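Local coordinates for protein DNA ligase (Archaeoglobus fulgidus, PDB 3GDE) that probably seals nicks in double-stranded DNA during replication, recombination and repair, using ATP and passing through a covalent enzyme-AMP intermediate, at residues R184-P187 / E188-E191; V203-V206 / A207-G211; P310-F313 / Q314-L317; D540-E543 / R544-L548. All coordinates share one frame; numbering follows the deposited sequence.

Interaction 1: R184-P187 / E188-E191; sequences RADP and ETVE
Asp186 turns its carboxylate onto the first turn of helix 187-197, where OD1 accepts from Glu188 N at 3.2 Å with a nearly straight N-H...O angle of 167°. CG anti to the backbone N (chi1 -169°) brings OD1 to Glu188 N, which meets it from above the carboxylate plane. The backbone oxygen of the same residue is engaged too: Asp186 O takes the N-H of Val190 at 3.2 Å and, weakly, that of Thr189. Pro187 O accepts from Glu191 N at 3.0 Å, the next bond of the helical series. Asp186 is therefore the N-cap, and Pro187 suits the first helical position because it has no N-H in need of an acceptor. Beneath the cap, Ala185 CB rests 4.0 Å from Val190 CG2; this apolar pair, one residue before the cap and four after it, is a hydrophobic staple in an all-helical region that in this family forms the DNA-binding domain. Two donors are served from the following helix, 200-216: Glu212 OE2 accepts from Asp186 N, and Glu212 OE1 is weakly bonded to Thr189 OG1, so the buried threonine hydroxyl has a partner. Leu215 of that helix covers Ala185, Thr189 and Val190, while Ala180 of helix 172-182 touches Pro187 and Val190. One approach is unfavourable: Glu188 OE1 lies 3.6 Å from Asp186 OD1, a like-charge contact that the positive end of the helix dipole and the Glu188 N-H would probably ease.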
ATOM      1  N   ARG A 184     -26.166   4.042   6.589  1.00 32.02           N
ATOM      2  CA  ARG A 184     -26.902   5.185   6.041  1.00 33.57           C
ATOM      3  C   ARG A 184     -26.011   6.413   5.889  1.00 33.95           C
ATOM      4  O   ARG A 184     -26.296   7.485   6.438  1.00 34.18           O
ATOM      5  CB  ARG A 184     -28.134   5.508   6.904  1.00 34.20           C
ATOM      6  CG  ARG A 184     -29.481   5.123   6.288  1.00 36.78           C
ATOM      7  CD  ARG A 184     -29.577   3.657   5.868  1.00 40.54           C
ATOM      8  NE  ARG A 184     -30.343   3.502   4.628  1.00 43.68           N
ATOM      9  CZ  ARG A 184     -30.878   2.362   4.192  1.00 45.87           C
ATOM     10  NH1 ARG A 184     -30.762   1.238   4.890  1.00 46.78           N
ATOM     11  NH2 ARG A 184     -31.546   2.348   3.050  1.00 46.60           N
ATOM     12  N   ALA A 185     -24.918   6.230   5.150  1.00 34.26           N
ATOM     13  CA  ALA A 185     -23.993   7.308   4.834  1.00 34.54           C
ATOM     14  C   ALA A 185     -23.756   7.384   3.328  1.00 34.76           C
ATOM     15  O   ALA A 185     -23.940   6.397   2.604  1.00 34.77           O
ATOM     16  CB  ALA A 185     -22.677   7.118   5.596  1.00 34.42           C
ATOM     17  N   ASP A 186     -23.384   8.573   2.862  1.00 35.21           N
ATOM     18  CA  ASP A 186     -22.968   8.789   1.477  1.00 35.75           C
ATOM     19  C   ASP A 186     -21.637   8.058   1.340  1.00 35.18           C
ATOM     20  O   ASP A 186     -20.782   8.193   2.201  1.00 35.05           O
ATOM     21  CB  ASP A 186     -22.803  10.302   1.245  1.00 36.17           C
ATOM     22  CG  ASP A 186     -22.619  10.693  -0.226  1.00 39.06           C
ATOM     23  OD1 ASP A 186     -22.203   9.871  -1.083  1.00 41.11           O
ATOM     24  OD2 ASP A 186     -22.876  11.884  -0.526  1.00 42.51           O
ATOM     25  N   PRO A 187     -21.477   7.236   0.282  1.00 35.06           N
ATOM     26  CA  PRO A 187     -20.197   6.570   0.028  1.00 34.69           C
ATOM     27  C   PRO A 187     -19.021   7.544  -0.101  1.00 34.50           C
ATOM     28  O   PRO A 187     -17.893   7.175   0.203  1.00 34.10           O
ATOM     29  CB  PRO A 187     -20.428   5.849  -1.306  1.00 34.80           C
ATOM     30  CG  PRO A 187     -21.906   5.686  -1.415  1.00 35.03           C
ATOM     31  CD  PRO A 187     -22.503   6.866  -0.714  1.00 35.11           C
ATOM     32  N   GLU A 188     -19.298   8.766  -0.554  1.00 34.34           N
ATOM     33  CA  GLU A 188     -18.279   9.807  -0.701  1.00 34.73           C
ATOM     34  C   GLU A 188     -17.777  10.355   0.615  1.00 33.52           C
ATOM     35  O   GLU A 188     -16.612  10.712   0.729  1.00 33.43           O
ATOM     36  CB  GLU A 188     -18.785  10.971  -1.552  1.00 35.46           C
ATOM     37  CG  GLU A 188     -18.310  10.912  -2.976  1.00 38.57           C
ATOM     38  CD  GLU A 188     -19.408  10.532  -3.945  1.00 42.89           C
ATOM     39  OE1 GLU A 188     -19.921   9.385  -3.857  1.00 44.97           O
ATOM     40  OE2 GLU A 188     -19.745  11.390  -4.804  1.00 42.84           O
ATOM     41  N   THR A 189     -18.655  10.438   1.606  1.00 32.68           N
ATOM     42  CA  THR A 189     -18.221  10.867   2.924  1.00 31.88           C
ATOM     43  C   THR A 189     -17.575   9.743   3.742  1.00 31.26           C
ATOM     44  O   THR A 189     -16.795  10.031   4.631  1.00 31.38           O
ATOM     45  CB  THR A 189     -19.290  11.729   3.673  1.00 32.18           C
ATOM     46  OG1 THR A 189     -19.456  11.308   5.037  1.00 32.50           O
ATOM     47  CG2 THR A 189     -20.591  11.684   2.960  1.00 31.60           C
ATOM     48  N   VAL A 190     -17.865   8.481   3.415  1.00 30.73           N
ATOM     49  CA  VAL A 190     -17.125   7.340   4.000  1.00 30.09           C
ATOM     50  C   VAL A 190     -15.700   7.366   3.442  1.00 30.26           C
ATOM     51  O   VAL A 190     -14.715   7.295   4.187  1.00 29.77           O
ATOM     52  CB  VAL A 190     -17.803   5.957   3.697  1.00 30.02           C
ATOM     53  CG1 VAL A 190     -16.859   4.789   4.034  1.00 27.94           C
ATOM     54  CG2 VAL A 190     -19.122   5.816   4.462  1.00 29.34           C
ATOM     55  N   GLU A 191     -15.626   7.471   2.115  1.00 30.24           N
ATOM     56  CA  GLU A 191     -14.393   7.686   1.386  1.00 31.11           C
ATOM     57  C   GLU A 191     -13.564   8.825   1.971  1.00 30.47           C
ATOM     58  O   GLU A 191     -12.400   8.625   2.303  1.00 30.60           O
ATOM     59  CB  GLU A 191     -14.716   8.007  -0.068  1.00 31.56           C
ATOM     60  CG  GLU A 191     -13.517   8.431  -0.877  1.00 34.56           C
ATOM     61  CD  GLU A 191     -13.023   7.331  -1.745  1.00 38.61           C
ATOM     62  OE1 GLU A 191     -13.334   7.367  -2.960  1.00 40.35           O
ATOM     63  OE2 GLU A 191     -12.345   6.420  -1.212  1.00 41.96           O
TER

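Interaction 2: V203-V206 / A207-G211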
ATOM      1  N   VAL A 203     -13.394   4.105  10.769  1.00 25.89           N
ATOM      2  CA  VAL A 203     -14.464   4.730   9.992  1.00 25.87           C
ATOM      3  C   VAL A 203     -15.812   3.997  10.163  1.00 26.25           C
ATOM      4  O   VAL A 203     -16.849   4.644  10.352  1.00 26.94           O
ATOM      5  CB  VAL A 203     -14.059   4.881   8.486  1.00 25.67           C
ATOM      6  CG1 VAL A 203     -15.249   5.249   7.611  1.00 24.87           C
ATOM      7  CG2 VAL A 203     -12.972   5.936   8.333  1.00 24.54           C
ATOM      8  N   ALA A 204     -15.792   2.665  10.106  1.00 26.03           N
ATOM      9  CA  ALA A 204     -17.000   1.856  10.278  1.00 25.99           C
ATOM     10  C   ALA A 204     -17.627   2.087  11.658  1.00 26.53           C
ATOM     11  O   ALA A 204     -18.844   2.288  11.774  1.00 26.33           O
ATOM     12  CB  ALA A 204     -16.697   0.388  10.066  1.00 25.34           C
ATOM     13  N   VAL A 205     -16.784   2.094  12.690  1.00 26.57           N
ATOM     14  CA  VAL A 205     -17.243   2.320  14.052  1.00 26.72           C
ATOM     15  C   VAL A 205     -17.889   3.708  14.215  1.00 27.24           C
ATOM     16  O   VAL A 205     -18.900   3.845  14.894  1.00 27.18           O
ATOM     17  CB  VAL A 205     -16.115   2.074  15.087  1.00 26.63           C
ATOM     18  CG1 VAL A 205     -16.567   2.438  16.519  1.00 25.44           C
ATOM     19  CG2 VAL A 205     -15.641   0.616  15.021  1.00 25.88           C
ATOM     20  N   VAL A 206     -17.321   4.726  13.580  1.00 28.07           N
ATOM     21  CA  VAL A 206     -17.901   6.066  13.637  1.00 28.41           C
ATOM     22  C   VAL A 206     -19.236   6.073  12.892  1.00 28.99           C
ATOM     23  O   VAL A 206     -20.199   6.672  13.365  1.00 29.24           O
ATOM     24  CB  VAL A 206     -16.929   7.152  13.107  1.00 28.52           C
ATOM     25  CG1 VAL A 206     -17.619   8.522  12.976  1.00 28.53           C
ATOM     26  CG2 VAL A 206     -15.730   7.265  14.036  1.00 28.54           C
ATOM     27  N   ALA A 207     -19.291   5.380  11.754  1.00 29.35           N
ATOM     28  CA  ALA A 207     -20.514   5.276  10.970  1.00 30.33           C
ATOM     29  C   ALA A 207     -21.617   4.564  11.745  1.00 30.99           C
ATOM     30  O   ALA A 207     -22.768   4.927  11.626  1.00 31.30           O
ATOM     31  CB  ALA A 207     -20.257   4.575   9.628  1.00 30.24           C
ATOM     32  N   LYS A 208     -21.251   3.556  12.533  1.00 31.85           N
ATOM     33  CA  LYS A 208     -22.193   2.830  13.372  1.00 32.90           C
ATOM     34  C   LYS A 208     -22.771   3.725  14.477  1.00 33.45           C
ATOM     35  O   LYS A 208     -23.986   3.792  14.674  1.00 33.39           O
ATOM     36  CB  LYS A 208     -21.496   1.614  13.996  1.00 33.10           C
ATOM     37  CG  LYS A 208     -22.372   0.780  14.929  1.00 33.59           C
ATOM     38  CD  LYS A 208     -21.521  -0.055  15.854  1.00 35.44           C
ATOM     39  CE  LYS A 208     -22.341  -1.053  16.653  1.00 37.47           C
ATOM     40  NZ  LYS A 208     -23.474  -0.435  17.391  1.00 38.92           N
ATOM     41  N   LYS A 209     -21.882   4.409  15.183  1.00 34.28           N
ATOM     42  CA  LYS A 209     -22.243   5.175  16.365  1.00 35.49           C
ATOM     43  C   LYS A 209     -22.906   6.515  16.044  1.00 35.52           C
ATOM     44  O   LYS A 209     -23.812   6.937  16.764  1.00 35.65           O
ATOM     45  CB  LYS A 209     -21.006   5.399  17.242  1.00 35.27           C
ATOM     46  CG  LYS A 209     -20.411   4.123  17.825  1.00 36.06           C
ATOM     47  CD  LYS A 209     -19.231   4.428  18.772  1.00 36.99           C
ATOM     48  CE  LYS A 209     -19.709   5.029  20.111  1.00 41.19           C
ATOM     49  NZ  LYS A 209     -18.818   4.681  21.280  1.00 43.65           N
ATOM     50  N   GLU A 210     -22.463   7.172  14.968  1.00 35.80           N
ATOM     51  CA  GLU A 210     -22.832   8.572  14.718  1.00 36.10           C
ATOM     52  C   GLU A 210     -23.320   8.856  13.298  1.00 35.64           C
ATOM     53  O   GLU A 210     -23.629   9.998  12.967  1.00 35.38           O
ATOM     54  CB  GLU A 210     -21.657   9.513  15.054  1.00 36.64           C
ATOM     55  CG  GLU A 210     -21.125   9.452  16.488  1.00 38.88           C
ATOM     56  CD  GLU A 210     -22.095  10.013  17.519  1.00 43.60           C
ATOM     57  OE1 GLU A 210     -22.271   9.368  18.582  1.00 45.32           O
ATOM     58  OE2 GLU A 210     -22.680  11.098  17.278  1.00 45.93           O
ATOM     59  N   GLY A 211     -23.375   7.826  12.461  1.00 35.71           N
ATOM     60  CA  GLY A 211     -23.832   7.971  11.078  1.00 35.86           C
ATOM     61  C   GLY A 211     -23.075   8.988  10.229  1.00 36.25           C
ATOM     62  O   GLY A 211     -21.910   9.301  10.488  1.00 35.42           O
TER
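Val205 and Lys209, one helical turn apart, lie side by side and point the same way, with Val205 CG1 against Lys209 CD at 4.0 Å. The lysine reaches this place because CG is anti to its carbonyl carbon (chi1 -65°), which runs the start of the chain back along the turn and sets Lys209 CG 3.3 Å from Val205 O. That oxygen already accepts from Lys209 N at 3.0 Å, so methylenes flank a carbonyl whose main bond is made. The neighbouring carbonyls accept in the same i to i+4 way: Ala207 N bonds to Val203 O, Lys208 N to Ala204 O at 2.8 Å, and Glu210 N to Val206 O at 2.8 Å. Ala207 CB, 3.4 Å from Ala204 O, is a small methyl in touch with Phe183 and Leu215.

Around this shell, helix 200-216 packs within the all-helical N-terminal region. Helix 39-49 packs against Ala204 through Val46 and against Val205 through Tyr43 and Glu39; helix 187-197 meets Val203 through Val190, Ala193 and Thr197. Lys208 NZ forms a salt bridge with Glu37, whereas Lys209 NZ has a long, weak ion pair with Glu39.

The residue types follow this division. Short valines and alanines serve the faces pressed against other helices and loops, and long lysines cover apolar surface with their stems while carrying their ammonium ends outward, so the inner faces are joined by apolar contact, while charge pairing is left to the lysine ends, firm at Lys208 and weak at Lys209.

Interaction 3: P310-F313 / Q314-L317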
ATOM      1  N   PRO A 310      22.640  16.254  -6.639  1.00 47.74           N
ATOM      2  CA  PRO A 310      21.466  15.389  -6.452  1.00 46.89           C
ATOM      3  C   PRO A 310      21.714  13.924  -6.785  1.00 46.06           C
ATOM      4  O   PRO A 310      22.477  13.611  -7.699  1.00 46.24           O
ATOM      5  CB  PRO A 310      20.438  15.971  -7.434  1.00 46.99           C
ATOM      6  CG  PRO A 310      20.883  17.366  -7.679  1.00 47.41           C
ATOM      7  CD  PRO A 310      22.378  17.300  -7.647  1.00 47.68           C
ATOM      8  N   MET A 311      21.061  13.038  -6.040  1.00 44.98           N
ATOM      9  CA  MET A 311      21.151  11.600  -6.265  1.00 43.83           C
ATOM     10  C   MET A 311      19.766  11.039  -6.589  1.00 42.35           C
ATOM     11  O   MET A 311      18.762  11.656  -6.237  1.00 41.98           O
ATOM     12  CB  MET A 311      21.757  10.915  -5.040  1.00 44.49           C
ATOM     13  CG  MET A 311      23.189  11.338  -4.759  1.00 46.16           C
ATOM     14  SD  MET A 311      24.320  10.722  -6.032  1.00 51.64           S
ATOM     15  CE  MET A 311      25.550  12.022  -6.048  1.00 48.40           C
ATOM     16  N   PRO A 312      19.703   9.862  -7.248  1.00 41.00           N
ATOM     17  CA  PRO A 312      18.403   9.325  -7.680  1.00 39.97           C
ATOM     18  C   PRO A 312      17.563   8.801  -6.504  1.00 38.46           C
ATOM     19  O   PRO A 312      18.109   8.465  -5.456  1.00 38.42           O
ATOM     20  CB  PRO A 312      18.797   8.191  -8.633  1.00 39.92           C
ATOM     21  CG  PRO A 312      20.105   7.714  -8.105  1.00 40.39           C
ATOM     22  CD  PRO A 312      20.810   8.955  -7.612  1.00 40.99           C
ATOM     23  N   PHE A 313      16.251   8.725  -6.697  1.00 37.07           N
ATOM     24  CA  PHE A 313      15.306   8.479  -5.595  1.00 35.87           C
ATOM     25  C   PHE A 313      15.470   7.144  -4.863  1.00 35.12           C
ATOM     26  O   PHE A 313      15.117   7.044  -3.693  1.00 34.70           O
ATOM     27  CB  PHE A 313      13.854   8.648  -6.067  1.00 35.44           C
ATOM     28  CG  PHE A 313      13.316   7.468  -6.812  1.00 34.56           C
ATOM     29  CD1 PHE A 313      12.493   6.548  -6.173  1.00 34.47           C
ATOM     30  CD2 PHE A 313      13.638   7.268  -8.152  1.00 34.49           C
ATOM     31  CE1 PHE A 313      11.995   5.444  -6.854  1.00 34.57           C
ATOM     32  CE2 PHE A 313      13.146   6.164  -8.844  1.00 34.36           C
ATOM     33  CZ  PHE A 313      12.320   5.253  -8.193  1.00 35.03           C
ATOM     34  N   GLN A 314      15.982   6.125  -5.548  1.00 34.44           N
ATOM     35  CA  GLN A 314      16.131   4.805  -4.925  1.00 34.55           C
ATOM     36  C   GLN A 314      17.185   4.818  -3.812  1.00 34.52           C
ATOM     37  O   GLN A 314      17.229   3.915  -2.983  1.00 34.25           O
ATOM     38  CB  GLN A 314      16.410   3.701  -5.961  1.00 34.72           C
ATOM     39  CG  GLN A 314      17.832   3.691  -6.562  1.00 34.25           C
ATOM     40  CD  GLN A 314      17.987   4.576  -7.795  1.00 35.42           C
ATOM     41  OE1 GLN A 314      19.027   4.550  -8.441  1.00 37.59           O
ATOM     42  NE2 GLN A 314      16.958   5.352  -8.130  1.00 35.56           N
ATOM     43  N   HIS A 315      18.013   5.862  -3.802  1.00 34.79           N
ATOM     44  CA  HIS A 315      18.916   6.134  -2.690  1.00 35.07           C
ATOM     45  C   HIS A 315      18.142   6.536  -1.433  1.00 34.38           C
ATOM     46  O   HIS A 315      18.472   6.084  -0.337  1.00 34.32           O
ATOM     47  CB  HIS A 315      19.943   7.208  -3.071  1.00 35.49           C
ATOM     48  CG  HIS A 315      21.005   6.725  -4.009  1.00 37.41           C
ATOM     49  ND1 HIS A 315      22.331   7.072  -3.873  1.00 40.00           N
ATOM     50  CD2 HIS A 315      20.939   5.919  -5.096  1.00 40.31           C
ATOM     51  CE1 HIS A 315      23.035   6.505  -4.839  1.00 41.55           C
ATOM     52  NE2 HIS A 315      22.214   5.800  -5.594  1.00 41.00           N
ATOM     53  N   VAL A 316      17.120   7.379  -1.588  1.00 34.13           N
ATOM     54  CA  VAL A 316      16.218   7.694  -0.471  1.00 34.02           C
ATOM     55  C   VAL A 316      15.504   6.417   0.005  1.00 34.70           C
ATOM     56  O   VAL A 316      15.333   6.207   1.207  1.00 34.44           O
ATOM     57  CB  VAL A 316      15.167   8.786  -0.820  1.00 33.92           C
ATOM     58  CG1 VAL A 316      14.308   9.102   0.396  1.00 32.53           C
ATOM     59  CG2 VAL A 316      15.833  10.066  -1.336  1.00 32.64           C
ATOM     60  N   LEU A 317      15.112   5.562  -0.941  1.00 35.11           N
ATOM     61  CA  LEU A 317      14.441   4.310  -0.606  1.00 36.11           C
ATOM     62  C   LEU A 317      15.324   3.396   0.245  1.00 37.06           C
ATOM     63  O   LEU A 317      14.822   2.745   1.156  1.00 37.09           O
ATOM     64  CB  LEU A 317      13.928   3.581  -1.865  1.00 35.39           C
ATOM     65  CG  LEU A 317      12.825   4.256  -2.698  1.00 34.80           C
ATOM     66  CD1 LEU A 317      12.444   3.387  -3.898  1.00 32.49           C
ATOM     67  CD2 LEU A 317      11.574   4.627  -1.861  1.00 32.62           C
TER
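Pro312 lies over one face of the His315 ring in a CH-pi contact, its CD 4.0 Å from the ring centroid and only 14° off the normal. A proline suits this place, since its ring offers rigid CH2 groups, the one beside nitrogen somewhat polarised. Met311 SD approaches the same imidazole obliquely, 5.1 Å from the centroid.

The backbone hydrogen bonds open the helix. His315 N donates to Pro312 O at 3.1 Å, from above the carbonyl plane, and Leu317 N donates to Phe313 O at 3.1 Å, in the plane of the Phe313 carbonyl. The chain thus passes by a short turn at Pro312 from strand 309-311, which pairs antiparallel with strand 296-306 in the adenylation domain, to helix 313-321; Met311 keeps backbone bonds to Ala304.

The remaining contacts are apolar or pit ring against amide. Phe313 has CG wedged between its backbone N and carbonyl carbon (chi1 79°), which lays one ring face over Gln314 N, with CG 3.2 Å from that nitrogen. Phe313 CE1 meets Leu317 CD1 at 3.6 Å, and the Gln314 amide stands nearly perpendicular to the phenyl plane, 86° away. Gln314 also folds back onto proline, NE2 lying 3.4 Å from Pro312 CB. An isoleucine in place of Phe313 would remove the flat face above Gln314 N and is likely to open a gap beside Leu317 CD1, where ring carbon CE1 now packs. Beyond the turn, Phe313 touches Arg529 and Arg531 of the OB-fold region, a contact between domains in the closed enzyme, and the Gln314 side chain comes within about 3 Å, nearest atoms, of a bound phosphate, probably from the crystallisation liquor.

Interaction 4: D540-E543 / R544-L548; sequences DTIE and RVENL
The guanidinium of Arg544 is held on one face and at one edge: Leu548 CD1 lies 4.1 Å above its plane, over the centre, while Asp540 OD1 sits in plane at the edge, 3.0 Å from NH1, in a salt bridge. The carboxylate is turned 50° from the guanidinium and is met from above its own plane. This is the N-terminal turn of helix 542-550, with Thr541 as N-cap: its OG1 accepts from Arg544 N at 3.3 Å. Threonine can do this because chi1 of 59° puts OG1 between the backbone N and carbonyl carbon, facing the helix. Thr541 O, Ile542 O and Glu543 O then receive Val545 N, Glu546 N and Asn547 N.

Each charged group has a second partner: Asp540 OD2 accepts from Asp429 N, and Arg544 NH2 forms a salt bridge with Glu426. The Arg544 side chain comes within about 4 Å, nearest atoms, of those of Lys420 and Arg414, predicted ATP-binding residues, and of a bound phosphate, a cluster of cations consistent with an anion site, though this ion is probably from the crystallisation liquor. A methionine at Arg544 would probably leave Asp540 OD1 and Glu426 without their cationic mate and remove one positive charge near the phosphate. Ile542 and Val545 pack on Cys453 and Tyr520, and Ile542 CG1 lies 3.7 Å from Glu546 OE2.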
ATOM      1  N   ASP A 540       0.038  -0.238  -8.934  1.00 31.15           N
ATOM      2  CA  ASP A 540      -0.757   0.647  -9.768  1.00 31.16           C
ATOM      3  C   ASP A 540      -2.062  -0.006 -10.198  1.00 30.94           C
ATOM      4  O   ASP A 540      -2.123  -1.215 -10.422  1.00 30.39           O
ATOM      5  CB  ASP A 540       0.061   1.156 -10.952  1.00 31.25           C
ATOM      6  CG  ASP A 540       1.051   2.231 -10.538  1.00 32.04           C
ATOM      7  OD1 ASP A 540       0.602   3.369 -10.243  1.00 34.82           O
ATOM      8  OD2 ASP A 540       2.263   1.937 -10.488  1.00 29.76           O
ATOM      9  N   THR A 541      -3.105   0.814 -10.272  1.00 31.06           N
ATOM     10  CA  THR A 541      -4.470   0.341 -10.478  1.00 31.36           C
ATOM     11  C   THR A 541      -4.822   0.243 -11.952  1.00 31.91           C
ATOM     12  O   THR A 541      -4.195   0.901 -12.791  1.00 32.09           O
ATOM     13  CB  THR A 541      -5.485   1.267  -9.766  1.00 31.45           C
ATOM     14  OG1 THR A 541      -5.364   2.601 -10.279  1.00 31.12           O
ATOM     15  CG2 THR A 541      -5.233   1.283  -8.261  1.00 30.23           C
ATOM     16  N   ILE A 542      -5.817  -0.585 -12.271  1.00 32.38           N
ATOM     17  CA  ILE A 542      -6.350  -0.658 -13.640  1.00 32.94           C
ATOM     18  C   ILE A 542      -6.759   0.724 -14.199  1.00 33.62           C
ATOM     19  O   ILE A 542      -6.600   0.990 -15.397  1.00 33.72           O
ATOM     20  CB  ILE A 542      -7.511  -1.692 -13.757  1.00 32.86           C
ATOM     21  CG1 ILE A 542      -7.975  -1.852 -15.210  1.00 33.00           C
ATOM     22  CG2 ILE A 542      -8.688  -1.337 -12.830  1.00 32.79           C
ATOM     23  CD1 ILE A 542      -6.910  -2.392 -16.153  1.00 32.58           C
ATOM     24  N   GLU A 543      -7.260   1.593 -13.321  1.00 34.14           N
ATOM     25  CA  GLU A 543      -7.581   2.976 -13.667  1.00 35.41           C
ATOM     26  C   GLU A 543      -6.346   3.767 -14.117  1.00 35.00           C
ATOM     27  O   GLU A 543      -6.407   4.496 -15.104  1.00 35.07           O
ATOM     28  CB  GLU A 543      -8.287   3.679 -12.497  1.00 35.11           C
ATOM     29  CG  GLU A 543      -8.647   5.145 -12.742  1.00 36.89           C
ATOM     30  CD  GLU A 543      -9.736   5.673 -11.803  1.00 37.92           C
ATOM     31  OE1 GLU A 543      -9.937   5.100 -10.695  1.00 40.61           O
ATOM     32  OE2 GLU A 543     -10.389   6.676 -12.180  1.00 41.13           O
ATOM     33  N   ARG A 544      -5.234   3.614 -13.399  1.00 35.05           N
ATOM     34  CA  ARG A 544      -3.971   4.239 -13.786  1.00 35.05           C
ATOM     35  C   ARG A 544      -3.538   3.789 -15.193  1.00 34.86           C
ATOM     36  O   ARG A 544      -3.239   4.622 -16.056  1.00 34.60           O
ATOM     37  CB  ARG A 544      -2.870   3.942 -12.761  1.00 35.08           C
ATOM     38  CG  ARG A 544      -1.553   4.700 -13.009  1.00 36.63           C
ATOM     39  CD  ARG A 544      -1.430   5.957 -12.135  1.00 38.71           C
ATOM     40  NE  ARG A 544      -0.443   6.916 -12.642  1.00 39.47           N
ATOM     41  CZ  ARG A 544       0.868   6.860 -12.408  1.00 41.33           C
ATOM     42  NH1 ARG A 544       1.381   5.879 -11.674  1.00 42.19           N
ATOM     43  NH2 ARG A 544       1.677   7.788 -12.915  1.00 41.21           N
ATOM     44  N   VAL A 545      -3.516   2.475 -15.412  1.00 34.46           N
ATOM     45  CA  VAL A 545      -3.114   1.905 -16.696  1.00 34.23           C
ATOM     46  C   VAL A 545      -3.965   2.490 -17.834  1.00 34.98           C
ATOM     47  O   VAL A 545      -3.427   2.927 -18.860  1.00 34.69           O
ATOM     48  CB  VAL A 545      -3.160   0.339 -16.676  1.00 34.01           C
ATOM     49  CG1 VAL A 545      -2.782  -0.251 -18.045  1.00 32.77           C
ATOM     50  CG2 VAL A 545      -2.243  -0.207 -15.591  1.00 32.53           C
ATOM     51  N   GLU A 546      -5.284   2.509 -17.623  1.00 35.83           N
ATOM     52  CA  GLU A 546      -6.250   3.099 -18.554  1.00 36.93           C
ATOM     53  C   GLU A 546      -5.922   4.551 -18.897  1.00 36.69           C
ATOM     54  O   GLU A 546      -5.889   4.914 -20.070  1.00 36.71           O
ATOM     55  CB  GLU A 546      -7.671   3.015 -17.981  1.00 36.78           C
ATOM     56  CG  GLU A 546      -8.303   1.642 -18.111  1.00 38.79           C
ATOM     57  CD  GLU A 546      -9.505   1.415 -17.174  1.00 38.64           C
ATOM     58  OE1 GLU A 546      -9.849   2.312 -16.366  1.00 40.41           O
ATOM     59  OE2 GLU A 546     -10.096   0.312 -17.253  1.00 41.58           O
ATOM     60  N   ASN A 547      -5.699   5.372 -17.872  1.00 36.88           N
ATOM     61  CA  ASN A 547      -5.344   6.780 -18.058  1.00 37.49           C
ATOM     62  C   ASN A 547      -4.005   6.940 -18.776  1.00 37.52           C
ATOM     63  O   ASN A 547      -3.873   7.782 -19.665  1.00 37.60           O
ATOM     64  CB  ASN A 547      -5.307   7.532 -16.713  1.00 37.64           C
ATOM     65  CG  ASN A 547      -6.693   7.687 -16.072  1.00 38.73           C
ATOM     66  OD1 ASN A 547      -7.726   7.651 -16.747  1.00 39.81           O
ATOM     67  ND2 ASN A 547      -6.709   7.860 -14.755  1.00 39.44           N
ATOM     68  N   LEU A 548      -3.023   6.127 -18.400  1.00 37.45           N
ATOM     69  CA  LEU A 548      -1.721   6.173 -19.067  1.00 37.91           C
ATOM     70  C   LEU A 548      -1.808   5.744 -20.531  1.00 38.51           C
ATOM     71  O   LEU A 548      -1.126   6.318 -21.386  1.00 38.25           O
ATOM     72  CB  LEU A 548      -0.661   5.377 -18.302  1.00 37.50           C
ATOM     73  CG  LEU A 548      -0.267   5.932 -16.918  1.00 36.90           C
ATOM     74  CD1 LEU A 548       0.666   4.974 -16.181  1.00 35.13           C
ATOM     75  CD2 LEU A 548       0.352   7.323 -16.998  1.00 35.34           C
TER

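Interactions 1 and 2 are partly buried and belong to consecutive helices of the N-terminal region; they meet at Val190 CG1 and Val203 CG1, 3.9 Å apart. Interactions 3 and 4 lie nearer the surface, in the adenylation domain and on the C-terminal helix against the OB-fold strands, their nearest atoms about 11 Å apart and each beside a bound phosphate. Interactions 1 and 4 both cap a helix start, the first with a carboxylate, the second with a hydroxyl; interaction 3 starts its helix by backbone bonds and ring packing, and interaction 2 is helix interior. Charge pairing within the contact is confined to 540-548, whereas in 203-211 the lysines find their partners elsewhere.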